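Local coordinates for chitin oligosaccahride binding protein NagB1 (Paenibacillus sp. FPU-7, PDB 7EHP), which binds chitin oligosaccharides, N,N'-diacetylchitobiose and N,N',N''-triacetylchitotriose, as an extracellular solute-binding protein, probably delivering them to a sugar transporter, at residues 136-141 with 267-272; 158-163 with 214-219. One frame throughout, in Å; residues are numbered along the deposited sequence. Where two conformers were deposited one is given.

Contact 1 (136-141 with 267-272); sequences VPRRWE and FPDVGG
F267 meets W140 at the start of the 267-272 loop. The CZ atom of F267 lies 4.1 Å from CZ3 of W140, and the indole carbon comes in at the edge of the phenyl ring. The two side chains run side by side and point the same way. P268 follows and turns its ring to the other segment. Its CG sits 3.4 Å from the backbone O of P137, and its CB packs on the carbonyl of R139. D269 makes the polar part. Its N donates to O of R138 at 3.0 Å. Its O receives a weak bond from N of W140. These two bonds form a single beta bridge around R139, which is the N-cap residue of helix 140-152. In the conformer given, R138 bends at chi2 and chi3 back to the D269 carboxylate. NH2 of R138 is then 3.6 Å from OD2 of D269, a long salt bridge at the guanidinium edge. R138 was modelled in two conformers, so this pairing is doubtful. The other oxygen, OD1, is held by the backbone N of G276. V270 ends the contact, with CG1 3.9 Å from CE3 of W140. W140 reaches V270 and F267 because its CG is anti to the backbone N (chi1 -177°). The contact thus joins the start of helix 140-152 to the loop between strands 262-265 and 277-288. F267 and W140 both rest on L175 of helix 165-180, whose R178 bonds the carbonyls of F267 and P268. F267 also touches V122 of strand 109-125.

Contact 2 (158-163 with 214-219); sequences FAFASS and GYLQEG
F160 lays one face of its ring over the methyl CD2 of L216. This is a CH-pi contact, with CD2 of L216 3.8 Å from the centroid of the F160 ring and 21° off its normal. It belongs to the alpha/beta fold of the periplasmic-binding-protein clan, where the chain around strand 156-159 meets the loop after helix 198-213. That helix ends at G214 in a Schellman motif. The same L216 methyl lies 3.9 Å from CB of F158, so this one methyl touches both the F160 ring and the F158 CB. The backbones join in a single bridge between F158 and L216. N of F158 donates to O of Y215 at 2.8 Å, and N of Q217 donates to O of F158 at 3.1 Å. Y215 O also lies at the edge of the F158 ring. M171 of helix 165-180 touches both F158 and L216, and Y215 packs on helix 140-152. Past the bridge, a side chain takes over the pairing. Q217 has CG anti to its own N (chi1 173°) and extends alongside the F160 backbone. OE1 of Q217 lies 3.2 Å from N of F160 and accepts its N-H on a lone pair in the amide plane, with an N-H...O angle of 158°.

In the fold
The centres of contacts 1 and 2 lie 20 Å apart, and their nearest atoms are about 4 Å apart without touching. In chain order come 136-141, 158-163, 214-219 and 267-272, so contact 2 falls wholly within the span that contact 1 closes. Helix 140-152 starts in contact 1 and leads to strand 156-159, which enters contact 2. L143 of this helix touches F267 and P268 of contact 1 and F158 of contact 2. Helix 165-180 also packs against both. Contact 1 is nearer the surface. Contact 2 is buried, with the F160 side chain about 13 Å from a bound NAG. Both thus tie loops to the same two helices, within one packed part of the fold.

Contact 1 (136-141 with 267-272)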
loop_
_atom_site.group_PDB
_atom_site.type_symbol
_atom_site.label_atom_id
_atom_site.label_comp_id
_atom_site.label_asym_id
_atom_site.label_seq_id
_atom_site.Cartn_x
_atom_site.Cartn_y
_atom_site.Cartn_z
ATOM N N VAL A 136 -14.732 0.811 -19.838
ATOM C CA VAL A 136 -14.003 0.246 -18.698
ATOM C C VAL A 136 -14.136 -1.270 -18.727
ATOM O O VAL A 136 -15.265 -1.787 -18.844
ATOM C CB VAL A 136 -14.537 0.831 -17.375
ATOM C CG1 VAL A 136 -14.102 -0.013 -16.176
ATOM C CG2 VAL A 136 -14.056 2.264 -17.228
ATOM N N PRO A 137 -13.040 -2.031 -18.626
ATOM C CA PRO A 137 -13.138 -3.494 -18.739
ATOM C C PRO A 137 -13.575 -4.090 -17.414
ATOM O O PRO A 137 -12.964 -3.845 -16.371
ATOM C CB PRO A 137 -11.707 -3.913 -19.100
ATOM C CG PRO A 137 -10.866 -2.881 -18.332
ATOM C CD PRO A 137 -11.632 -1.584 -18.544
ATOM N N ARG A 138 -14.644 -4.878 -17.448
ATOM C CA ARG A 138 -15.162 -5.476 -16.226
ATOM C C ARG A 138 -14.792 -6.940 -16.059
ATOM O O ARG A 138 -14.932 -7.475 -14.957
ATOM C CB ARG A 138 -16.685 -5.325 -16.146
ATOM C CG ARG A 138 -17.109 -4.086 -15.360
ATOM C CD ARG A 138 -16.188 -3.820 -14.140
ATOM N NE ARG A 138 -16.690 -4.384 -12.883
ATOM C CZ ARG A 138 -16.457 -5.622 -12.449
ATOM N NH1 ARG A 138 -15.699 -6.445 -13.146
ATOM N NH2 ARG A 138 -16.975 -6.032 -11.300
ATOM N N ARG A 139 -14.294 -7.600 -17.096
ATOM C CA ARG A 139 -13.874 -8.987 -16.952
ATOM C C ARG A 139 -12.585 -9.173 -17.740
ATOM O O ARG A 139 -12.164 -8.280 -18.474
ATOM C CB ARG A 139 -14.971 -9.948 -17.414
ATOM C CG ARG A 139 -16.185 -9.948 -16.508
ATOM C CD ARG A 139 -17.028 -11.190 -16.714
ATOM N NE ARG A 139 -17.483 -11.283 -18.096
ATOM C CZ ARG A 139 -17.775 -12.419 -18.721
ATOM N NH1 ARG A 139 -17.690 -13.587 -18.096
ATOM N NH2 ARG A 139 -18.160 -12.384 -19.981
ATOM N N TRP A 140 -11.962 -10.351 -17.592
ATOM C CA TRP A 140 -10.642 -10.587 -18.180
ATOM C C TRP A 140 -10.646 -10.371 -19.687
ATOM O O TRP A 140 -9.760 -9.695 -20.232
ATOM C CB TRP A 140 -10.151 -12.000 -17.847
ATOM C CG TRP A 140 -8.764 -12.285 -18.367
ATOM C CD1 TRP A 140 -8.434 -12.945 -19.526
ATOM C CD2 TRP A 140 -7.527 -11.909 -17.756
ATOM N NE1 TRP A 140 -7.073 -12.997 -19.666
ATOM C CE2 TRP A 140 -6.491 -12.375 -18.590
ATOM C CE3 TRP A 140 -7.194 -11.227 -16.579
ATOM C CZ2 TRP A 140 -5.147 -12.187 -18.285
ATOM C CZ3 TRP A 140 -5.858 -11.037 -16.276
ATOM C CH2 TRP A 140 -4.849 -11.523 -17.124
ATOM N N GLU A 141 -11.637 -10.933 -20.386
ATOM C CA GLU A 141 -11.603 -10.846 -21.840
ATOM C C GLU A 141 -11.779 -9.410 -22.319
ATOM O O GLU A 141 -11.251 -9.047 -23.378
ATOM C CB GLU A 141 -12.661 -11.772 -22.452
ATOM C CG GLU A 141 -12.302 -13.253 -22.345
ATOM C CD GLU A 141 -10.929 -13.594 -22.936
ATOM O OE1 GLU A 141 -10.637 -13.144 -24.069
ATOM O OE2 GLU A 141 -10.137 -14.310 -22.263
ATOM N N PHE A 267 -10.062 -4.033 -10.443
ATOM C CA PHE A 267 -9.482 -4.926 -11.439
ATOM C C PHE A 267 -10.557 -5.841 -12.015
ATOM O O PHE A 267 -11.396 -6.347 -11.268
ATOM C CB PHE A 267 -8.368 -5.770 -10.815
ATOM C CG PHE A 267 -7.543 -6.490 -11.814
ATOM C CD1 PHE A 267 -6.498 -5.848 -12.462
ATOM C CD2 PHE A 267 -7.846 -7.807 -12.155
ATOM C CE1 PHE A 267 -5.736 -6.523 -13.418
ATOM C CE2 PHE A 267 -7.107 -8.489 -13.103
ATOM C CZ PHE A 267 -6.054 -7.849 -13.748
ATOM N N PRO A 268 -10.549 -6.090 -13.329
ATOM C CA PRO A 268 -11.566 -6.968 -13.924
ATOM C C PRO A 268 -11.716 -8.307 -13.209
ATOM O O PRO A 268 -10.764 -8.853 -12.639
ATOM C CB PRO A 268 -11.060 -7.157 -15.359
ATOM C CG PRO A 268 -10.328 -5.888 -15.646
ATOM C CD PRO A 268 -9.641 -5.537 -14.352
ATOM N N ASP A 269 -12.943 -8.827 -13.228
ATOM C CA ASP A 269 -13.187 -10.167 -12.731
ATOM C C ASP A 269 -12.614 -11.194 -13.703
ATOM O O ASP A 269 -12.412 -10.912 -14.883
ATOM C CB ASP A 269 -14.682 -10.386 -12.541
ATOM C CG ASP A 269 -15.206 -9.714 -11.291
ATOM O OD1 ASP A 269 -14.373 -9.327 -10.437
ATOM O OD2 ASP A 269 -16.444 -9.577 -11.165
ATOM N N VAL A 270 -12.333 -12.396 -13.188
ATOM C CA VAL A 270 -11.741 -13.465 -13.986
ATOM C C VAL A 270 -12.508 -14.780 -13.899
ATOM O O VAL A 270 -12.089 -15.767 -14.507
ATOM C CB VAL A 270 -10.259 -13.701 -13.618
ATOM C CG1 VAL A 270 -9.475 -12.383 -13.610
ATOM C CG2 VAL A 270 -10.153 -14.429 -12.301
ATOM N N GLY A 271 -13.630 -14.833 -13.190
ATOM C CA GLY A 271 -14.331 -16.091 -13.064
ATOM C C GLY A 271 -13.597 -17.007 -12.113
ATOM O O GLY A 271 -13.254 -18.147 -12.454
ATOM N N GLY A 272 -13.321 -16.485 -10.920
ATOM C CA GLY A 272 -12.611 -17.206 -9.888
ATOM C C GLY A 272 -13.164 -16.804 -8.538
ATOM O O GLY A 272 -14.063 -15.967 -8.440
#

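Contact 2 (158-163 with 214-219)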
loop_
_atom_site.group_PDB
_atom_site.type_symbol
_atom_site.label_atom_id
_atom_site.label_comp_id
_atom_site.label_asym_id
_atom_site.label_seq_id
_atom_site.Cartn_x
_atom_site.Cartn_y
_atom_site.Cartn_z
ATOM N N PHE A 158 -0.203 -1.278 -19.359
ATOM C CA PHE A 158 -0.052 -1.060 -17.923
ATOM C C PHE A 158 1.312 -0.429 -17.681
ATOM O O PHE A 158 2.337 -1.109 -17.817
ATOM C CB PHE A 158 -0.154 -2.370 -17.123
ATOM C CG PHE A 158 -1.549 -2.887 -16.935
ATOM C CD1 PHE A 158 -2.380 -2.343 -15.977
ATOM C CD2 PHE A 158 -2.005 -3.975 -17.677
ATOM C CE1 PHE A 158 -3.672 -2.825 -15.802
ATOM C CE2 PHE A 158 -3.288 -4.483 -17.494
ATOM C CZ PHE A 158 -4.122 -3.907 -16.556
ATOM N N ALA A 159 1.332 0.858 -17.320
ATOM C CA ALA A 159 2.551 1.451 -16.777
ATOM C C ALA A 159 3.013 0.616 -15.591
ATOM O O ALA A 159 2.203 0.244 -14.734
ATOM C CB ALA A 159 2.295 2.900 -16.337
ATOM N N PHE A 160 4.316 0.321 -15.538
ATOM C CA PHE A 160 4.791 -0.726 -14.632
ATOM C C PHE A 160 6.299 -0.600 -14.425
ATOM O O PHE A 160 7.063 -0.515 -15.385
ATOM C CB PHE A 160 4.403 -2.120 -15.194
ATOM C CG PHE A 160 4.843 -3.279 -14.344
ATOM C CD1 PHE A 160 4.361 -3.438 -13.052
ATOM C CD2 PHE A 160 5.702 -4.241 -14.849
ATOM C CE1 PHE A 160 4.752 -4.512 -12.266
ATOM C CE2 PHE A 160 6.103 -5.322 -14.068
ATOM C CZ PHE A 160 5.623 -5.455 -12.766
ATOM N N ALA A 161 6.722 -0.570 -13.169
ATOM C CA ALA A 161 8.138 -0.475 -12.842
ATOM C C ALA A 161 8.421 -1.455 -11.716
ATOM O O ALA A 161 7.700 -1.457 -10.719
ATOM C CB ALA A 161 8.492 0.959 -12.439
ATOM N N SER A 162 9.453 -2.296 -11.867
ATOM C CA SER A 162 9.671 -3.396 -10.932
ATOM C C SER A 162 11.086 -3.469 -10.354
ATOM O O SER A 162 11.433 -4.484 -9.744
ATOM C CB SER A 162 9.336 -4.736 -11.593
ATOM O OG SER A 162 10.185 -4.944 -12.714
ATOM N N SER A 163 11.900 -2.422 -10.486
ATOM C CA SER A 163 13.163 -2.389 -9.756
ATOM C C SER A 163 12.937 -2.468 -8.242
ATOM O O SER A 163 13.689 -3.141 -7.524
ATOM C CB SER A 163 13.942 -1.125 -10.126
ATOM O OG SER A 163 15.230 -1.161 -9.545
ATOM N N GLY A 214 3.475 -8.348 -23.315
ATOM C CA GLY A 214 3.916 -6.972 -23.237
ATOM C C GLY A 214 2.843 -6.011 -22.779
ATOM O O GLY A 214 2.906 -4.827 -23.108
ATOM N N TYR A 215 1.841 -6.499 -22.052
ATOM C CA TYR A 215 0.806 -5.624 -21.512
ATOM C C TYR A 215 1.266 -4.955 -20.220
ATOM O O TYR A 215 0.928 -3.797 -19.958
ATOM C CB TYR A 215 -0.474 -6.420 -21.275
ATOM C CG TYR A 215 -1.125 -6.919 -22.549
ATOM C CD1 TYR A 215 -0.687 -6.484 -23.787
ATOM C CD2 TYR A 215 -2.199 -7.801 -22.503
ATOM C CE1 TYR A 215 -1.281 -6.917 -24.950
ATOM C CE2 TYR A 215 -2.806 -8.236 -23.665
ATOM C CZ TYR A 215 -2.339 -7.786 -24.887
ATOM O OH TYR A 215 -2.932 -8.216 -26.050
ATOM N N LEU A 216 2.011 -5.678 -19.395
ATOM C CA LEU A 216 2.823 -5.047 -18.371
ATOM C C LEU A 216 4.054 -4.466 -19.047
ATOM O O LEU A 216 4.704 -5.149 -19.843
ATOM C CB LEU A 216 3.219 -6.068 -17.312
ATOM C CG LEU A 216 2.115 -6.348 -16.297
ATOM C CD1 LEU A 216 2.394 -7.629 -15.511
ATOM C CD2 LEU A 216 1.978 -5.150 -15.341
ATOM N N GLN A 217 4.358 -3.207 -18.748
ATOM C CA GLN A 217 5.402 -2.464 -19.447
ATOM C C GLN A 217 6.720 -3.226 -19.535
ATOM O O GLN A 217 7.294 -3.628 -18.519
ATOM C CB GLN A 217 5.620 -1.134 -18.742
ATOM C CG GLN A 217 6.784 -0.345 -19.278
ATOM C CD GLN A 217 6.612 1.123 -19.017
ATOM O OE1 GLN A 217 5.976 1.518 -18.037
ATOM N NE2 GLN A 217 7.175 1.949 -19.884
ATOM N N GLU A 218 7.210 -3.399 -20.757
ATOM C CA GLU A 218 8.459 -4.117 -20.970
ATOM C C GLU A 218 9.654 -3.294 -20.503
ATOM O O GLU A 218 9.635 -2.062 -20.527
ATOM C CB GLU A 218 8.624 -4.464 -22.445
ATOM C CG GLU A 218 7.607 -5.457 -22.949
ATOM C CD GLU A 218 7.683 -5.603 -24.450
ATOM O OE1 GLU A 218 6.838 -4.999 -25.154
ATOM O OE2 GLU A 218 8.617 -6.291 -24.912
ATOM N N GLY A 219 10.710 -3.995 -20.090
ATOM C CA GLY A 219 11.890 -3.339 -19.546
ATOM C C GLY A 219 11.732 -2.821 -18.131
ATOM O O GLY A 219 12.521 -1.971 -17.705
#